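PDB 3OLO: Two-component sensor histidine kinase from Nostoc sp., which probably senses a signal through its PAS domain and relays it to its own kinase part, which autophosphorylates a histidine and passes the phosphoryl group to a response regulator. Local coordinates for residues 18-23 and 35-40; 27-32 and 110-115; 60-65 and 83-88. All blocks are in the same frame, centred on the assembly; numbering follows the deposited sequence.

Contact 1: 18-23 and 35-40; sequences LINNAV and FLYVND
The N-cap of helix 40-46 in this PAS domain is N39, and the contact joins that cap to the last turn of helix 8-21. N39 ND2 donates to the backbone O of I19 at 2.9 Å, with an N-H...O angle of 160°; the acceptor lies close to the N39 amide plane, while the donor is tilted out of the carbonyl plane of I19. The torsion of N39 sets CG between its own N and carbonyl carbon (chi1 79°), which turns the amide toward the helix end. ND2 also reaches E24 O, and OD1 accepts from S26 N and from T42 N, the latter being the capping bond.

N20 answers from the helix side. Its OD1 takes the backbone N of D40 at 3.0 Å, in the carbonyl plane and on a lone pair, although the N-H...O angle of 137° makes the bond bent. Its ND2 is 3.0 Å from Y37 OH, which is hydrogen-bonded to H16 ND1. I19 CG2 comes to the edge of the Y37 ring, 3.9 Å from Y37 CE1. D40 crosses N20 at about a right angle, and its OD1 forms a salt bridge with R50.

The two asparagines work in opposite senses: N39 donates an N-H to a carbonyl near the end of one helix, and N20 accepts from an amide in the first turn of the next. Both polar ends of the buried N39 side chain are satisfied, and R50 would probably offset the negative charge of D40 beside the N20 oxygen.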
loop_
_atom_site.group_PDB
_atom_site.type_symbol
_atom_site.label_atom_id
_atom_site.label_comp_id
_atom_site.label_asym_id
_atom_site.label_seq_id
_atom_site.Cartn_x
_atom_site.Cartn_y
_atom_site.Cartn_z
ATOM N N LEU A 18 4.860 -1.753 4.111
ATOM C CA LEU A 18 3.889 -0.679 3.913
ATOM C C LEU A 18 2.502 -1.195 3.549
ATOM O O LEU A 18 1.510 -0.826 4.177
ATOM C CB LEU A 18 4.357 0.268 2.794
ATOM C CG LEU A 18 5.317 1.373 3.211
ATOM C CD1 LEU A 18 5.960 2.022 1.995
ATOM C CD2 LEU A 18 4.590 2.408 4.072
ATOM N N ILE A 19 2.402 -2.033 2.523
ATOM C CA ILE A 19 1.066 -2.403 2.042
ATOM C C ILE A 19 0.354 -3.275 3.070
ATOM O O ILE A 19 -0.863 -3.302 3.128
ATOM C CB ILE A 19 1.092 -3.134 0.689
ATOM C CG1 ILE A 19 -0.303 -3.102 0.052
ATOM C CG2 ILE A 19 1.561 -4.549 0.860
ATOM C CD1 ILE A 19 -0.719 -1.692 -0.436
ATOM N N ASN A 20 1.113 -3.985 3.889
ATOM C CA ASN A 20 0.500 -4.832 4.896
ATOM C C ASN A 20 0.059 -4.049 6.106
ATOM O O ASN A 20 -0.736 -4.526 6.891
ATOM C CB ASN A 20 1.437 -5.965 5.267
ATOM C CG ASN A 20 1.420 -7.043 4.230
ATOM O OD1 ASN A 20 0.350 -7.509 3.836
ATOM N ND2 ASN A 20 2.584 -7.416 3.741
ATOM N N ASN A 21 0.561 -2.829 6.242
ATOM C CA ASN A 21 0.084 -1.967 7.304
ATOM C C ASN A 21 -1.023 -1.045 6.831
ATOM O O ASN A 21 -1.686 -0.404 7.640
ATOM C CB ASN A 21 1.243 -1.192 7.926
ATOM C CG ASN A 21 1.967 -2.016 8.972
ATOM O OD1 ASN A 21 1.477 -2.174 10.087
ATOM N ND2 ASN A 21 3.111 -2.585 8.606
ATOM N N ALA A 22 -1.245 -0.997 5.523
ATOM C CA ALA A 22 -2.338 -0.197 4.992
ATOM C C ALA A 22 -3.686 -0.763 5.436
ATOM O O ALA A 22 -3.936 -1.964 5.372
ATOM C CB ALA A 22 -2.273 -0.133 3.484
ATOM N N VAL A 23 -4.554 0.132 5.873
ATOM C CA VAL A 23 -5.907 -0.211 6.273
ATOM C C VAL A 23 -6.754 -0.823 5.143
ATOM O O VAL A 23 -7.634 -1.645 5.388
ATOM C CB VAL A 23 -6.609 1.054 6.826
ATOM C CG1 VAL A 23 -8.112 0.922 6.764
ATOM C CG2 VAL A 23 -6.146 1.335 8.251
ATOM N N PHE A 35 -5.248 -15.332 -6.987
ATOM C CA PHE A 35 -4.507 -14.444 -6.092
ATOM C C PHE A 35 -3.002 -14.717 -6.194
ATOM O O PHE A 35 -2.573 -15.862 -6.236
ATOM C CB PHE A 35 -4.954 -14.634 -4.642
ATOM C CG PHE A 35 -6.371 -14.227 -4.385
ATOM C CD1 PHE A 35 -6.700 -12.885 -4.202
ATOM C CD2 PHE A 35 -7.380 -15.186 -4.319
ATOM C CE1 PHE A 35 -8.016 -12.498 -3.963
ATOM C CE2 PHE A 35 -8.697 -14.822 -4.087
ATOM C CZ PHE A 35 -9.022 -13.465 -3.904
ATOM N N LEU A 36 -2.207 -13.657 -6.226
ATOM C CA LEU A 36 -0.756 -13.783 -6.298
ATOM C C LEU A 36 -0.127 -13.175 -5.063
ATOM O O LEU A 36 0.946 -13.589 -4.620
ATOM C CB LEU A 36 -0.212 -13.057 -7.530
ATOM C CG LEU A 36 -0.737 -13.552 -8.874
ATOM C CD1 LEU A 36 -0.163 -12.707 -9.993
ATOM C CD2 LEU A 36 -0.404 -15.019 -9.077
ATOM N N TYR A 37 -0.799 -12.169 -4.521
ATOM C CA TYR A 37 -0.308 -11.463 -3.361
ATOM C C TYR A 37 -1.498 -10.820 -2.671
ATOM O O TYR A 37 -2.353 -10.248 -3.329
ATOM C CB TYR A 37 0.711 -10.392 -3.780
ATOM C CG TYR A 37 1.297 -9.681 -2.596
ATOM C CD1 TYR A 37 0.618 -8.640 -1.983
ATOM C CD2 TYR A 37 2.512 -10.078 -2.060
ATOM C CE1 TYR A 37 1.148 -7.995 -0.873
ATOM C CE2 TYR A 37 3.047 -9.438 -0.961
ATOM C CZ TYR A 37 2.360 -8.404 -0.369
ATOM O OH TYR A 37 2.885 -7.785 0.736
ATOM N N VAL A 38 -1.568 -10.928 -1.350
ATOM C CA VAL A 38 -2.652 -10.306 -0.592
ATOM C C VAL A 38 -2.061 -9.619 0.611
ATOM O O VAL A 38 -1.119 -10.147 1.197
ATOM C CB VAL A 38 -3.699 -11.354 -0.088
ATOM C CG1 VAL A 38 -4.451 -11.952 -1.252
ATOM C CG2 VAL A 38 -3.023 -12.466 0.748
ATOM N N ASN A 39 -2.602 -8.454 0.984
ATOM C CA ASN A 39 -2.178 -7.781 2.213
ATOM C C ASN A 39 -3.045 -8.198 3.399
ATOM O O ASN A 39 -4.107 -8.788 3.219
ATOM C CB ASN A 39 -2.123 -6.246 2.049
ATOM C CG ASN A 39 -3.491 -5.568 2.143
ATOM O OD1 ASN A 39 -4.531 -6.198 2.005
ATOM N ND2 ASN A 39 -3.480 -4.250 2.357
ATOM N N ASP A 40 -2.572 -7.916 4.608
ATOM C CA ASP A 40 -3.269 -8.328 5.822
ATOM C C ASP A 40 -4.748 -7.901 5.825
ATOM O O ASP A 40 -5.616 -8.671 6.233
ATOM C CB ASP A 40 -2.551 -7.780 7.066
ATOM C CG ASP A 40 -1.147 -8.365 7.256
ATOM O OD1 ASP A 40 -0.780 -9.338 6.569
ATOM O OD2 ASP A 40 -0.403 -7.854 8.116
#

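Contact 2: 27-32 and 110-115; sequences FCLGDN and SCVFVR
Four backbone hydrogen bonds pair F27 with V112 and L29 with S110 in antiparallel register. F27 N donates to V112 O at 2.9 Å and V112 N returns the bond to F27 O at 2.8 Å, this second donor lying nearly along the C=O axis (172°). Around L29 the same exchange is made, L29 N to S110 O at 3.0 Å and S110 N to L29 O. Between them C28 and C111 form a non-hydrogen-bonded pair, where C28 CA approaches S110 O at 3.1 Å in a CA-H...O contact. Beyond the pairing, a water joins G30 O to S110 OG.

Side chains divide between two faces. On one, the sulfurs of C28 and C111 lie 4.1 Å apart. On the other, a chi1 of 58° folds the F27 ring over its own backbone, with its end nearer strand 107-116. V112 CB sits over one face of that ring in a CH-pi contact, 3.8 Å from the centroid and 24° off the normal. V112 CG1 comes within 3.3 Å of F27 CZ, and V114 CG2 meets CE2 obliquely. L29 CD1 completes the group against V112 CG2. The F27 ring also meets F35 edge-to-face. With only an alanine here, V112 and V114 would probably lose the ring they pack on, and F35 its aromatic partner.

The two strands are neighbours in the five-stranded antiparallel sheet of the PAS fold, strand order 2-1-5-4-3: strand 35-38 flanks 25-29, and strand 92-104 flanks 107-116. T42 and M45 of helix 40-46 and Y85 of strand 78-86 close around F27 and V114, whereas L18 of the second subunit packs on C28, C111 and F113.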
loop_
_atom_site.group_PDB
_atom_site.type_symbol
_atom_site.label_atom_id
_atom_site.label_comp_id
_atom_site.label_asym_id
_atom_site.label_seq_id
_atom_site.Cartn_x
_atom_site.Cartn_y
_atom_site.Cartn_z
ATOM N N PHE A 27 -4.795 -6.295 -3.165
ATOM C CA PHE A 27 -4.232 -7.576 -3.593
ATOM C C PHE A 27 -3.964 -7.616 -5.083
ATOM O O PHE A 27 -4.433 -6.761 -5.825
ATOM C CB PHE A 27 -5.145 -8.737 -3.188
ATOM C CG PHE A 27 -6.543 -8.639 -3.734
ATOM C CD1 PHE A 27 -6.829 -9.046 -5.027
ATOM C CD2 PHE A 27 -7.577 -8.155 -2.944
ATOM C CE1 PHE A 27 -8.132 -8.972 -5.529
ATOM C CE2 PHE A 27 -8.875 -8.074 -3.432
ATOM C CZ PHE A 27 -9.154 -8.477 -4.726
ATOM N N CYS A 28 -3.186 -8.607 -5.509
ATOM C CA CYS A 28 -2.873 -8.786 -6.923
ATOM C C CYS A 28 -3.456 -10.095 -7.442
ATOM O O CYS A 28 -3.369 -11.108 -6.774
ATOM C CB CYS A 28 -1.362 -8.778 -7.142
ATOM S SG CYS A 28 -0.601 -7.160 -6.900
ATOM N N LEU A 29 -4.058 -10.039 -8.626
ATOM C CA LEU A 29 -4.579 -11.204 -9.323
ATOM C C LEU A 29 -3.762 -11.453 -10.581
ATOM O O LEU A 29 -3.375 -10.506 -11.255
ATOM C CB LEU A 29 -6.024 -10.952 -9.745
ATOM C CG LEU A 29 -6.996 -10.612 -8.624
ATOM C CD1 LEU A 29 -8.331 -10.136 -9.202
ATOM C CD2 LEU A 29 -7.179 -11.825 -7.729
ATOM N N GLY A 30 -3.513 -12.723 -10.898
ATOM C CA GLY A 30 -2.881 -13.104 -12.149
ATOM C C GLY A 30 -3.883 -13.106 -13.292
ATOM O O GLY A 30 -5.043 -12.745 -13.117
ATOM N N ASP A 31 -3.445 -13.532 -14.468
ATOM C CA ASP A 31 -4.257 -13.370 -15.665
ATOM C C ASP A 31 -5.520 -14.243 -15.618
ATOM O O ASP A 31 -6.494 -13.968 -16.317
ATOM C CB ASP A 31 -3.416 -13.663 -16.917
ATOM C CG ASP A 31 -3.924 -12.929 -18.157
ATOM O OD1 ASP A 31 -4.357 -11.761 -18.047
ATOM O OD2 ASP A 31 -3.889 -13.527 -19.251
ATOM N N ASN A 32 -5.508 -15.286 -14.792
ATOM C CA ASN A 32 -6.698 -16.122 -14.608
ATOM C C ASN A 32 -7.413 -15.827 -13.286
ATOM O O ASN A 32 -8.169 -16.650 -12.787
ATOM C CB ASN A 32 -6.344 -17.607 -14.679
ATOM C CG ASN A 32 -5.226 -17.894 -15.662
ATOM O OD1 ASN A 32 -5.378 -17.692 -16.868
ATOM N ND2 ASN A 32 -4.096 -18.377 -15.149
ATOM N N SER A 110 -3.295 -7.760 -12.149
ATOM C CA SER A 110 -3.973 -6.543 -11.761
ATOM C C SER A 110 -3.726 -6.259 -10.299
ATOM O O SER A 110 -3.566 -7.165 -9.497
ATOM C CB SER A 110 -5.469 -6.622 -12.064
ATOM O OG SER A 110 -6.048 -7.728 -11.419
ATOM N N CYS A 111 -3.622 -4.973 -9.997
ATOM C CA CYS A 111 -3.658 -4.475 -8.643
ATOM C C CYS A 111 -5.097 -4.142 -8.342
ATOM O O CYS A 111 -5.775 -3.488 -9.133
ATOM C CB CYS A 111 -2.802 -3.216 -8.523
ATOM S SG CYS A 111 -1.046 -3.542 -8.711
ATOM N N VAL A 112 -5.560 -4.586 -7.189
ATOM C CA VAL A 112 -6.941 -4.416 -6.821
ATOM C C VAL A 112 -7.002 -3.767 -5.448
ATOM O O VAL A 112 -6.342 -4.221 -4.521
ATOM C CB VAL A 112 -7.649 -5.783 -6.795
ATOM C CG1 VAL A 112 -9.094 -5.640 -6.390
ATOM C CG2 VAL A 112 -7.544 -6.441 -8.154
ATOM N N PHE A 113 -7.770 -2.691 -5.330
ATOM C CA PHE A 113 -8.094 -2.113 -4.029
ATOM C C PHE A 113 -9.585 -2.279 -3.757
ATOM O O PHE A 113 -10.418 -2.005 -4.622
ATOM C CB PHE A 113 -7.685 -0.650 -3.988
ATOM C CG PHE A 113 -6.214 -0.453 -4.162
ATOM C CD1 PHE A 113 -5.666 -0.333 -5.425
ATOM C CD2 PHE A 113 -5.371 -0.440 -3.064
ATOM C CE1 PHE A 113 -4.307 -0.169 -5.590
ATOM C CE2 PHE A 113 -4.010 -0.269 -3.222
ATOM C CZ PHE A 113 -3.479 -0.148 -4.487
ATOM N N VAL A 114 -9.917 -2.723 -2.549
ATOM C CA VAL A 114 -11.293 -3.083 -2.225
ATOM C C VAL A 114 -11.774 -2.365 -0.972
ATOM O O VAL A 114 -11.162 -2.453 0.086
ATOM C CB VAL A 114 -11.432 -4.595 -2.052
ATOM C CG1 VAL A 114 -12.906 -5.003 -1.927
ATOM C CG2 VAL A 114 -10.785 -5.285 -3.238
ATOM N N ARG A 115 -12.867 -1.624 -1.122
ATOM C CA ARG A 115 -13.486 -0.920 -0.012
ATOM C C ARG A 115 -14.743 -1.667 0.365
ATOM O O ARG A 115 -15.561 -1.986 -0.490
ATOM C CB ARG A 115 -13.857 0.509 -0.409
ATOM C CG ARG A 115 -12.689 1.464 -0.501
ATOM C CD ARG A 115 -13.114 2.824 -1.042
ATOM N NE ARG A 115 -12.968 2.902 -2.494
ATOM C CZ ARG A 115 -13.113 4.019 -3.203
ATOM N NH1 ARG A 115 -12.959 3.996 -4.523
ATOM N NH2 ARG A 115 -13.416 5.159 -2.597
HETATM O O HOH W 1 -6.053 -9.972 -13.406
#

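Contact 3: 60-65 and 83-88; sequences DIDVDF and TRYRSQ
A chi1 of -174° in D62 swings the carboxylate away from its backbone N and toward T83, while R84 bends at chi3 (-67°) to lay its guanidinium beside D64. T83 OG1 donates to D62 OD1 at 2.7 Å, on the syn side. The same oxygen accepts D64 N at 2.9 Å from the opposite face of the carboxylate plane, which makes an Asx turn at the start of the type I turn D62-F65. D62 OD2 is taken by H68 NE2.

R84 grips D64 side-on. NE meets OD2 at 3.0 Å and NH2 meets OD1 at 3.0 Å, both acceptors close to the guanidinium plane, with the two groups nearly coplanar at 26°. V63 CG1 lies over one face of this guanidinium, and V63 CG2 packs on R86 CB.

The backbones are bridged at D62 and Y85: R86 N donates to I61 O at 2.9 Å, and V63 N makes a weak bond to R84 O. I61 CG2 covers one face of the Y85 ring, 3.9 Å from its centroid, in a CH-pi contact. One water spans D60 O and R86 O.

Apolar I61 and Y85 are buried; the ion pair is more exposed. Three partners grip the buried D62 carboxylate, fixing its rotation, and would be expected to favour its ionised form. The T83-D62 bond, the salt bridge and the backbone bridge tie turn to strand.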
loop_
_atom_site.group_PDB
_atom_site.type_symbol
_atom_site.label_atom_id
_atom_site.label_comp_id
_atom_site.label_asym_id
_atom_site.label_seq_id
_atom_site.Cartn_x
_atom_site.Cartn_y
_atom_site.Cartn_z
ATOM N N ASP A 60 -13.725 -17.670 -6.096
ATOM C CA ASP A 60 -14.068 -18.346 -4.833
ATOM C C ASP A 60 -14.588 -17.369 -3.778
ATOM O O ASP A 60 -15.105 -17.799 -2.753
ATOM C CB ASP A 60 -12.840 -19.063 -4.263
ATOM C CG ASP A 60 -12.275 -20.095 -5.215
ATOM O OD1 ASP A 60 -13.070 -20.752 -5.925
ATOM O OD2 ASP A 60 -11.036 -20.252 -5.251
ATOM N N ILE A 61 -14.405 -16.067 -4.023
ATOM C CA ILE A 61 -14.791 -14.990 -3.108
ATOM C C ILE A 61 -15.889 -14.116 -3.725
ATOM O O ILE A 61 -16.854 -13.737 -3.081
ATOM C CB ILE A 61 -13.593 -14.036 -2.853
ATOM C CG1 ILE A 61 -12.349 -14.816 -2.420
ATOM C CG2 ILE A 61 -13.945 -12.965 -1.827
ATOM C CD1 ILE A 61 -12.372 -15.255 -1.001
ATOM N N ASP A 62 -15.697 -13.753 -4.981
ATOM C CA ASP A 62 -16.620 -12.859 -5.670
ATOM C C ASP A 62 -17.861 -13.638 -6.080
ATOM O O ASP A 62 -17.866 -14.349 -7.078
ATOM C CB ASP A 62 -15.939 -12.241 -6.889
ATOM C CG ASP A 62 -16.791 -11.189 -7.569
ATOM O OD1 ASP A 62 -18.006 -11.118 -7.290
ATOM O OD2 ASP A 62 -16.242 -10.436 -8.389
ATOM N N VAL A 63 -18.907 -13.511 -5.278
ATOM C CA VAL A 63 -20.171 -14.181 -5.538
ATOM C C VAL A 63 -20.704 -13.894 -6.936
ATOM O O VAL A 63 -21.335 -14.748 -7.555
ATOM C CB VAL A 63 -21.235 -13.739 -4.518
ATOM C CG1 VAL A 63 -22.566 -14.423 -4.807
ATOM C CG2 VAL A 63 -20.769 -14.062 -3.114
ATOM N N ASP A 64 -20.466 -12.686 -7.434
ATOM C CA ASP A 64 -21.053 -12.282 -8.702
ATOM C C ASP A 64 -20.048 -12.297 -9.840
ATOM O O ASP A 64 -20.238 -11.627 -10.858
ATOM C CB ASP A 64 -21.691 -10.904 -8.552
ATOM C CG ASP A 64 -22.868 -10.919 -7.595
ATOM O OD1 ASP A 64 -23.607 -11.930 -7.574
ATOM O OD2 ASP A 64 -23.048 -9.931 -6.858
ATOM N N PHE A 65 -18.991 -13.086 -9.669
ATOM C CA PHE A 65 -17.872 -13.104 -10.607
ATOM C C PHE A 65 -18.308 -13.336 -12.059
ATOM O O PHE A 65 -17.831 -12.670 -12.972
ATOM C CB PHE A 65 -16.869 -14.179 -10.183
ATOM C CG PHE A 65 -15.716 -14.345 -11.131
ATOM C CD1 PHE A 65 -15.806 -15.217 -12.203
ATOM C CD2 PHE A 65 -14.540 -13.642 -10.942
ATOM C CE1 PHE A 65 -14.747 -15.380 -13.073
ATOM C CE2 PHE A 65 -13.479 -13.801 -11.806
ATOM C CZ PHE A 65 -13.584 -14.670 -12.876
ATOM N N THR A 83 -19.248 -5.312 -6.350
ATOM C CA THR A 83 -19.722 -6.677 -6.380
ATOM C C THR A 83 -19.963 -7.144 -4.949
ATOM O O THR A 83 -19.754 -6.385 -4.009
ATOM C CB THR A 83 -18.729 -7.573 -7.109
ATOM O OG1 THR A 83 -19.361 -8.816 -7.443
ATOM C CG2 THR A 83 -17.486 -7.806 -6.253
ATOM N N ARG A 84 -20.436 -8.374 -4.784
ATOM C CA ARG A 84 -20.602 -8.956 -3.453
ATOM C C ARG A 84 -19.508 -9.977 -3.224
ATOM O O ARG A 84 -19.193 -10.756 -4.119
ATOM C CB ARG A 84 -21.962 -9.647 -3.323
ATOM C CG ARG A 84 -23.157 -8.716 -3.513
ATOM C CD ARG A 84 -24.462 -9.466 -3.359
ATOM N NE ARG A 84 -24.663 -10.433 -4.432
ATOM C CZ ARG A 84 -25.421 -11.524 -4.332
ATOM N NH1 ARG A 84 -26.054 -11.811 -3.197
ATOM N NH2 ARG A 84 -25.538 -12.339 -5.370
ATOM N N TYR A 85 -18.919 -9.955 -2.035
ATOM C CA TYR A 85 -17.976 -10.981 -1.615
ATOM C C TYR A 85 -18.584 -11.901 -0.566
ATOM O O TYR A 85 -19.419 -11.474 0.233
ATOM C CB TYR A 85 -16.748 -10.331 -0.983
ATOM C CG TYR A 85 -15.727 -9.767 -1.949
ATOM C CD1 TYR A 85 -15.963 -9.719 -3.319
ATOM C CD2 TYR A 85 -14.510 -9.298 -1.479
ATOM C CE1 TYR A 85 -15.006 -9.196 -4.196
ATOM C CE2 TYR A 85 -13.552 -8.789 -2.342
ATOM C CZ TYR A 85 -13.802 -8.743 -3.697
ATOM O OH TYR A 85 -12.839 -8.225 -4.545
ATOM N N ARG A 86 -18.171 -13.166 -0.575
ATOM C CA ARG A 86 -18.503 -14.080 0.506
ATOM C C ARG A 86 -17.236 -14.425 1.258
ATOM O O ARG A 86 -16.239 -14.833 0.660
ATOM C CB ARG A 86 -19.149 -15.363 -0.004
ATOM C CG ARG A 86 -19.440 -16.352 1.119
ATOM C CD ARG A 86 -19.932 -17.686 0.601
ATOM N NE ARG A 86 -21.207 -17.568 -0.098
ATOM C CZ ARG A 86 -21.386 -17.791 -1.396
ATOM N NH1 ARG A 86 -20.368 -18.162 -2.165
ATOM N NH2 ARG A 86 -22.597 -17.661 -1.926
ATOM N N SER A 87 -17.281 -14.254 2.573
ATOM C CA SER A 87 -16.115 -14.482 3.407
ATOM C C SER A 87 -16.108 -15.932 3.861
ATOM O O SER A 87 -17.091 -16.649 3.682
ATOM C CB SER A 87 -16.133 -13.556 4.613
ATOM O OG SER A 87 -17.216 -13.865 5.465
ATOM N N GLN A 88 -15.005 -16.356 4.460
ATOM C CA GLN A 88 -14.881 -17.735 4.879
ATOM C C GLN A 88 -15.983 -18.151 5.864
ATOM O O GLN A 88 -16.462 -19.282 5.812
ATOM C CB GLN A 88 -13.504 -18.004 5.473
ATOM C CG GLN A 88 -13.412 -19.444 5.963
ATOM C CD GLN A 88 -12.008 -19.982 5.998
ATOM O OE1 GLN A 88 -11.773 -21.118 5.609
ATOM N NE2 GLN A 88 -11.063 -19.175 6.480
HETATM O O HOH W 2 -15.680 -17.532 -0.049
#

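In the fold
From the N terminus, helix 8-21 runs into strands 25-29 and 35-38, and contact 1 closes this first short loop by bringing the helix end to the start of helix 40-46. Contact 2 crosses it along the chain, since 27-32 lies between 18-23 and 35-40; its partner 110-115 comes near the C terminus, so the loop it closes spans most of the domain. Contact 3 nests inside that loop, joining the segment before helix 70-76 to outermost strand 78-86. All three reach one sheet. Backbone hydrogen bonds of C28 with L36 and Y37, a classic beta bulge, link contacts 1 and 2; Y85 packs against F27 and V114, and F35 meets I61. Contacts 1 and 2 also touch the second subunit.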